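Local atomic coordinates of hypothetical protein VC0802 (Vibrio cholerae, PDB entry 1ZVP), a protein that is of unknown function but carries two ACT domains, a fold that often binds small ligands, and has been proposed to be a transport protein. Residues F91-K94 with L95-G99; F114-K117 with E118-Q121. One frame throughout, in Å; residues are numbered along the deposited sequence.

Contact 1 (F91-K94 with L95-G99)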
ATOM      1  N   PHE D  91      -7.156  -4.680  -8.765  1.00 32.92           N
ATOM      2  CA  PHE D  91      -5.810  -4.498  -9.313  1.00 32.45           C
ATOM      3  C   PHE D  91      -4.795  -5.548  -8.873  1.00 32.72           C
ATOM      4  O   PHE D  91      -3.991  -6.002  -9.693  1.00 33.18           O
ATOM      5  CB  PHE D  91      -5.282  -3.047  -9.232  1.00 32.08           C
ATOM      6  CG  PHE D  91      -4.902  -2.567  -7.861  1.00 31.70           C
ATOM      7  CD1 PHE D  91      -5.673  -1.612  -7.216  1.00 32.31           C
ATOM      8  CD2 PHE D  91      -3.735  -2.997  -7.242  1.00 31.81           C
ATOM      9  CE1 PHE D  91      -5.310  -1.129  -5.955  1.00 31.00           C
ATOM     10  CE2 PHE D  91      -3.373  -2.528  -5.991  1.00 30.25           C
ATOM     11  CZ  PHE D  91      -4.156  -1.586  -5.351  1.00 30.92           C
ATOM     12  N   ALA D  92      -4.858  -5.949  -7.600  1.00 32.61           N
ATOM     13  CA  ALA D  92      -4.022  -7.011  -7.065  1.00 32.13           C
ATOM     14  C   ALA D  92      -4.254  -8.340  -7.782  1.00 32.36           C
ATOM     15  O   ALA D  92      -3.295  -9.072  -8.057  1.00 32.66           O
ATOM     16  CB  ALA D  92      -4.235  -7.155  -5.571  1.00 31.61           C
ATOM     17  N   THR D  93      -5.520  -8.647  -8.076  1.00 32.46           N
ATOM     18  CA  THR D  93      -5.894  -9.839  -8.848  1.00 32.56           C
ATOM     19  C   THR D  93      -5.389  -9.815 -10.292  1.00 32.81           C
ATOM     20  O   THR D  93      -4.901 -10.838 -10.784  1.00 33.16           O
ATOM     21  CB  THR D  93      -7.425 -10.065  -8.858  1.00 32.32           C
ATOM     22  OG1 THR D  93      -7.869 -10.282  -7.529  1.00 32.10           O
ATOM     23  CG2 THR D  93      -7.809 -11.282  -9.687  1.00 32.53           C
ATOM     24  N   LYS D  94      -5.525  -8.670 -10.969  1.00 33.25           N
ATOM     25  CA  LYS D  94      -5.062  -8.531 -12.347  1.00 33.80           C
ATOM     26  C   LYS D  94      -3.560  -8.788 -12.460  1.00 34.04           C
ATOM     27  O   LYS D  94      -3.096  -9.403 -13.426  1.00 34.27           O
ATOM     28  CB  LYS D  94      -5.343  -7.133 -12.867  1.00 33.90           C
ATOM     29  CG  LYS D  94      -6.774  -6.831 -13.140  1.00 35.19           C
ATOM     30  CD  LYS D  94      -6.913  -5.345 -13.372  1.00 37.20           C
ATOM     31  CE  LYS D  94      -8.208  -5.027 -14.036  1.00 38.85           C
ATOM     32  NZ  LYS D  94      -8.153  -5.248 -15.500  1.00 39.32           N
ATOM     33  N   LEU D  95      -2.813  -8.283 -11.479  1.00 34.17           N
ATOM     34  CA  LEU D  95      -1.374  -8.487 -11.394  1.00 34.37           C
ATOM     35  C   LEU D  95      -1.002  -9.939 -11.065  1.00 34.71           C
ATOM     36  O   LEU D  95      -0.116 -10.499 -11.701  1.00 35.17           O
ATOM     37  CB  LEU D  95      -0.776  -7.533 -10.356  1.00 34.17           C
ATOM     38  CG  LEU D  95      -0.013  -6.252 -10.681  1.00 34.12           C
ATOM     39  CD1 LEU D  95      -0.104  -5.852 -12.127  1.00 33.48           C
ATOM     40  CD2 LEU D  95      -0.495  -5.136  -9.789  1.00 34.42           C
ATOM     41  N   ALA D  96      -1.668 -10.538 -10.076  1.00 34.68           N
ATOM     42  CA  ALA D  96      -1.405 -11.919  -9.685  1.00 34.79           C
ATOM     43  C   ALA D  96      -1.673 -12.907 -10.813  1.00 35.18           C
ATOM     44  O   ALA D  96      -0.955 -13.887 -10.957  1.00 35.50           O
ATOM     45  CB  ALA D  96      -2.208 -12.294  -8.442  1.00 34.67           C
ATOM     46  N   GLU D  97      -2.701 -12.646 -11.615  1.00 35.58           N
ATOM     47  CA  GLU D  97      -3.019 -13.481 -12.769  1.00 36.11           C
ATOM     48  C   GLU D  97      -1.888 -13.596 -13.779  1.00 36.27           C
ATOM     49  O   GLU D  97      -1.863 -14.530 -14.583  1.00 36.34           O
ATOM     50  CB  GLU D  97      -4.246 -12.947 -13.495  1.00 36.45           C
ATOM     51  CG  GLU D  97      -5.548 -13.400 -12.915  1.00 38.28           C
ATOM     52  CD  GLU D  97      -6.726 -12.859 -13.695  1.00 41.08           C
ATOM     53  OE1 GLU D  97      -7.116 -13.484 -14.711  1.00 41.56           O
ATOM     54  OE2 GLU D  97      -7.267 -11.805 -13.284  1.00 42.24           O
ATOM     55  N   HIS D  98      -0.976 -12.628 -13.764  1.00 36.63           N
ATOM     56  CA  HIS D  98       0.190 -12.648 -14.646  1.00 36.64           C
ATOM     57  C   HIS D  98       1.506 -12.926 -13.925  1.00 36.78           C
ATOM     58  O   HIS D  98       2.581 -12.767 -14.503  1.00 37.04           O
ATOM     59  CB  HIS D  98       0.257 -11.360 -15.449  1.00 36.78           C
ATOM     60  CG  HIS D  98      -0.874 -11.224 -16.408  1.00 37.04           C
ATOM     61  ND1 HIS D  98      -2.080 -10.661 -16.057  1.00 37.93           N
ATOM     62  CD2 HIS D  98      -1.006 -11.630 -17.690  1.00 37.68           C
ATOM     63  CE1 HIS D  98      -2.897 -10.696 -17.092  1.00 37.27           C
ATOM     64  NE2 HIS D  98      -2.269 -11.279 -18.095  1.00 38.21           N
ATOM     65  N   GLY D  99       1.401 -13.364 -12.673  1.00 36.76           N
ATOM     66  CA  GLY D  99       2.549 -13.743 -11.874  1.00 37.08           C
ATOM     67  C   GLY D  99       3.393 -12.573 -11.433  1.00 37.40           C
ATOM     68  O   GLY D  99       4.605 -12.709 -11.293  1.00 37.65           O
TER
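H98 reaches back one helical turn and gives its ring nitrogen ND1 to the carbonyl O of K94 in a hydrogen bond of 3.1 Å. The bond is nearly straight (N-H...O 170°), and K94 O lies in the plane of the imidazole at its edge, which fixes the rotation of the ring. The E97 side chain climbs past T93: CB sits 3.5 Å from T93 O, and CG, held beside its own backbone N (chi1 -84°), comes to 3.4 Å from the same oxygen. Beyond CG the extended chain keeps CD and OE2 near T93 O, at 4.0 and 3.6 Å, with OE2 3.7 Å from T93 CG2; T93 OG1 is bonded backward to A89 O. Here helix 87-96 of the second ACT domain ends in a Schellman motif, with G99 at C-prime in positive phi, G99 N bonded to A96 O and I100 N to L95 O. Before that end, the amides of L95, A96 and E97 bond to F91 O, A92 O and T93 O. L95 packs its CD2 3.6 Å from F91 O, and both side chains continue onto I113 and L127. A92 and T93 instead meet T88 and A89 of the second subunit.

Contact 2 (F114-K117 with E118-Q121); sequences FVQK and EKAQ
After Q116 the backbone leaves the strand and passes through a short 3-10 turn at K117-E118 into the helix, with K119 N bonded to Q116 O at 3.0 Å and A120 N to K117 O at 3.2 Å. This links strand 111-116 to helix 120-127 in a ferredoxin-like ACT domain: from strand 71-76 on, the chain supplies β-α-β-β-α, and the early strand 17-19 takes the edge beside 71-76, where the last strand of a βαββαβ unit would lie. K119 is the N-cap of the helix. Both donors sit well above the carbonyl planes they address (N-H...O 145° and 155°). V115 points into the turn, and CG2 approaches A120 CA at 4.0 Å, while A120 CB rests 3.3 Å from K117 O. The CG of K117 lies anti to the backbone N (chi1 -169°), and its straight chain ends in a salt bridge with D23. On the outer surface Q116 and K119 run side by side, each with CG beside its own backbone N and extended beyond it. The Q116 amide draws level with K119 CD, 3.4 Å from NE2, and the ammonium runs on past it, with NZ 3.7 Å from NE2.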
ATOM      1  N   PHE D 114       4.406  -0.518  -6.834  1.00 34.46           N
ATOM      2  CA  PHE D 114       5.801  -0.807  -7.172  1.00 34.19           C
ATOM      3  C   PHE D 114       5.923  -2.262  -7.598  1.00 34.37           C
ATOM      4  O   PHE D 114       5.679  -3.172  -6.817  1.00 34.56           O
ATOM      5  CB  PHE D 114       6.738  -0.481  -6.003  1.00 33.72           C
ATOM      6  CG  PHE D 114       6.780   0.975  -5.657  1.00 32.86           C
ATOM      7  CD1 PHE D 114       7.771   1.799  -6.190  1.00 32.42           C
ATOM      8  CD2 PHE D 114       5.812   1.535  -4.815  1.00 32.76           C
ATOM      9  CE1 PHE D 114       7.803   3.165  -5.898  1.00 33.55           C
ATOM     10  CE2 PHE D 114       5.839   2.899  -4.497  1.00 33.92           C
ATOM     11  CZ  PHE D 114       6.840   3.721  -5.038  1.00 33.77           C
ATOM     12  N   VAL D 115       6.262  -2.470  -8.860  1.00 34.93           N
ATOM     13  CA  VAL D 115       6.534  -3.805  -9.376  1.00 35.57           C
ATOM     14  C   VAL D 115       8.017  -3.901  -9.743  1.00 36.81           C
ATOM     15  O   VAL D 115       8.671  -2.883  -9.950  1.00 37.22           O
ATOM     16  CB  VAL D 115       5.641  -4.164 -10.608  1.00 34.95           C
ATOM     17  CG1 VAL D 115       4.156  -4.035 -10.254  1.00 33.95           C
ATOM     18  CG2 VAL D 115       5.997  -3.308 -11.820  1.00 34.00           C
ATOM     19  N   GLN D 116       8.548  -5.120  -9.804  1.00 38.00           N
ATOM     20  CA  GLN D 116       9.903  -5.353 -10.288  1.00 38.78           C
ATOM     21  C   GLN D 116      10.080  -4.662 -11.610  1.00 38.97           C
ATOM     22  O   GLN D 116       9.191  -4.715 -12.459  1.00 39.34           O
ATOM     23  CB  GLN D 116      10.153  -6.839 -10.477  1.00 38.97           C
ATOM     24  CG  GLN D 116      10.318  -7.602  -9.191  1.00 41.39           C
ATOM     25  CD  GLN D 116      10.311  -9.103  -9.418  1.00 44.91           C
ATOM     26  OE1 GLN D 116      10.292  -9.883  -8.467  1.00 46.66           O
ATOM     27  NE2 GLN D 116      10.326  -9.515 -10.683  1.00 45.68           N
ATOM     28  N   LYS D 117      11.231  -4.022 -11.784  1.00 39.48           N
ATOM     29  CA  LYS D 117      11.502  -3.216 -12.963  1.00 39.72           C
ATOM     30  C   LYS D 117      11.330  -4.002 -14.266  1.00 40.37           C
ATOM     31  O   LYS D 117      10.786  -3.474 -15.248  1.00 40.04           O
ATOM     32  CB  LYS D 117      12.898  -2.600 -12.879  1.00 39.60           C
ATOM     33  CG  LYS D 117      13.129  -1.546 -13.943  1.00 39.78           C
ATOM     34  CD  LYS D 117      14.586  -1.256 -14.166  1.00 40.04           C
ATOM     35  CE  LYS D 117      14.738  -0.311 -15.340  1.00 40.16           C
ATOM     36  NZ  LYS D 117      16.136   0.164 -15.455  1.00 41.32           N
ATOM     37  N   GLU D 118      11.782  -5.261 -14.263  1.00 41.22           N
ATOM     38  CA  GLU D 118      11.712  -6.127 -15.453  1.00 42.05           C
ATOM     39  C   GLU D 118      10.283  -6.458 -15.873  1.00 41.42           C
ATOM     40  O   GLU D 118      10.029  -6.768 -17.032  1.00 41.72           O
ATOM     41  CB  GLU D 118      12.529  -7.416 -15.262  1.00 42.78           C
ATOM     42  CG  GLU D 118      14.021  -7.269 -15.659  1.00 46.53           C
ATOM     43  CD  GLU D 118      14.585  -8.468 -16.472  1.00 51.26           C
ATOM     44  OE1 GLU D 118      15.012  -9.488 -15.855  1.00 52.52           O
ATOM     45  OE2 GLU D 118      14.618  -8.370 -17.730  1.00 51.54           O
ATOM     46  N   LYS D 119       9.359  -6.360 -14.925  1.00 40.84           N
ATOM     47  CA  LYS D 119       7.965  -6.697 -15.148  1.00 40.28           C
ATOM     48  C   LYS D 119       7.063  -5.480 -15.361  1.00 40.05           C
ATOM     49  O   LYS D 119       5.843  -5.607 -15.363  1.00 40.00           O
ATOM     50  CB  LYS D 119       7.466  -7.571 -13.997  1.00 40.20           C
ATOM     51  CG  LYS D 119       7.896  -9.014 -14.149  1.00 40.25           C
ATOM     52  CD  LYS D 119       7.683  -9.782 -12.879  1.00 41.67           C
ATOM     53  CE  LYS D 119       7.959 -11.261 -13.095  1.00 42.96           C
ATOM     54  NZ  LYS D 119       7.886 -12.006 -11.805  1.00 44.81           N
ATOM     55  N   ALA D 120       7.670  -4.316 -15.572  1.00 39.96           N
ATOM     56  CA  ALA D 120       6.943  -3.049 -15.705  1.00 40.03           C
ATOM     57  C   ALA D 120       5.986  -2.972 -16.905  1.00 40.07           C
ATOM     58  O   ALA D 120       4.849  -2.502 -16.771  1.00 40.19           O
ATOM     59  CB  ALA D 120       7.913  -1.884 -15.722  1.00 39.92           C
ATOM     60  N   GLN D 121       6.431  -3.418 -18.075  1.00 40.05           N
ATOM     61  CA  GLN D 121       5.547  -3.407 -19.235  1.00 40.22           C
ATOM     62  C   GLN D 121       4.420  -4.438 -19.105  1.00 40.08           C
ATOM     63  O   GLN D 121       3.289  -4.156 -19.500  1.00 40.08           O
ATOM     64  CB  GLN D 121       6.322  -3.564 -20.545  1.00 40.38           C
ATOM     65  CG  GLN D 121       7.258  -2.399 -20.855  1.00 41.33           C
ATOM     66  CD  GLN D 121       6.536  -1.076 -20.995  1.00 42.83           C
ATOM     67  OE1 GLN D 121       5.467  -1.005 -21.602  1.00 44.81           O
ATOM     68  NE2 GLN D 121       7.116  -0.016 -20.441  1.00 42.35           N
TER

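Along the chain the two contacts come in series, without nesting or crossing. Contact 1 closes first, ending helix 87-96 and releasing the chain toward strand 103-106; the hairpin partner 111-116 then leads straight into contact 2, which turns the chain into the last helix, 120-127. Each is a local turn at one end of a helix, the first at a C terminus and the second at an N terminus, and the hairpin 103-106/111-116 spans the chain between them. Their centres lie 13 Å apart, yet they touch where K119 NZ makes a weak hydrogen bond to G99 O. L95 of contact 1 also packs on A123, so helices 87-96 and 120-127 lie against each other.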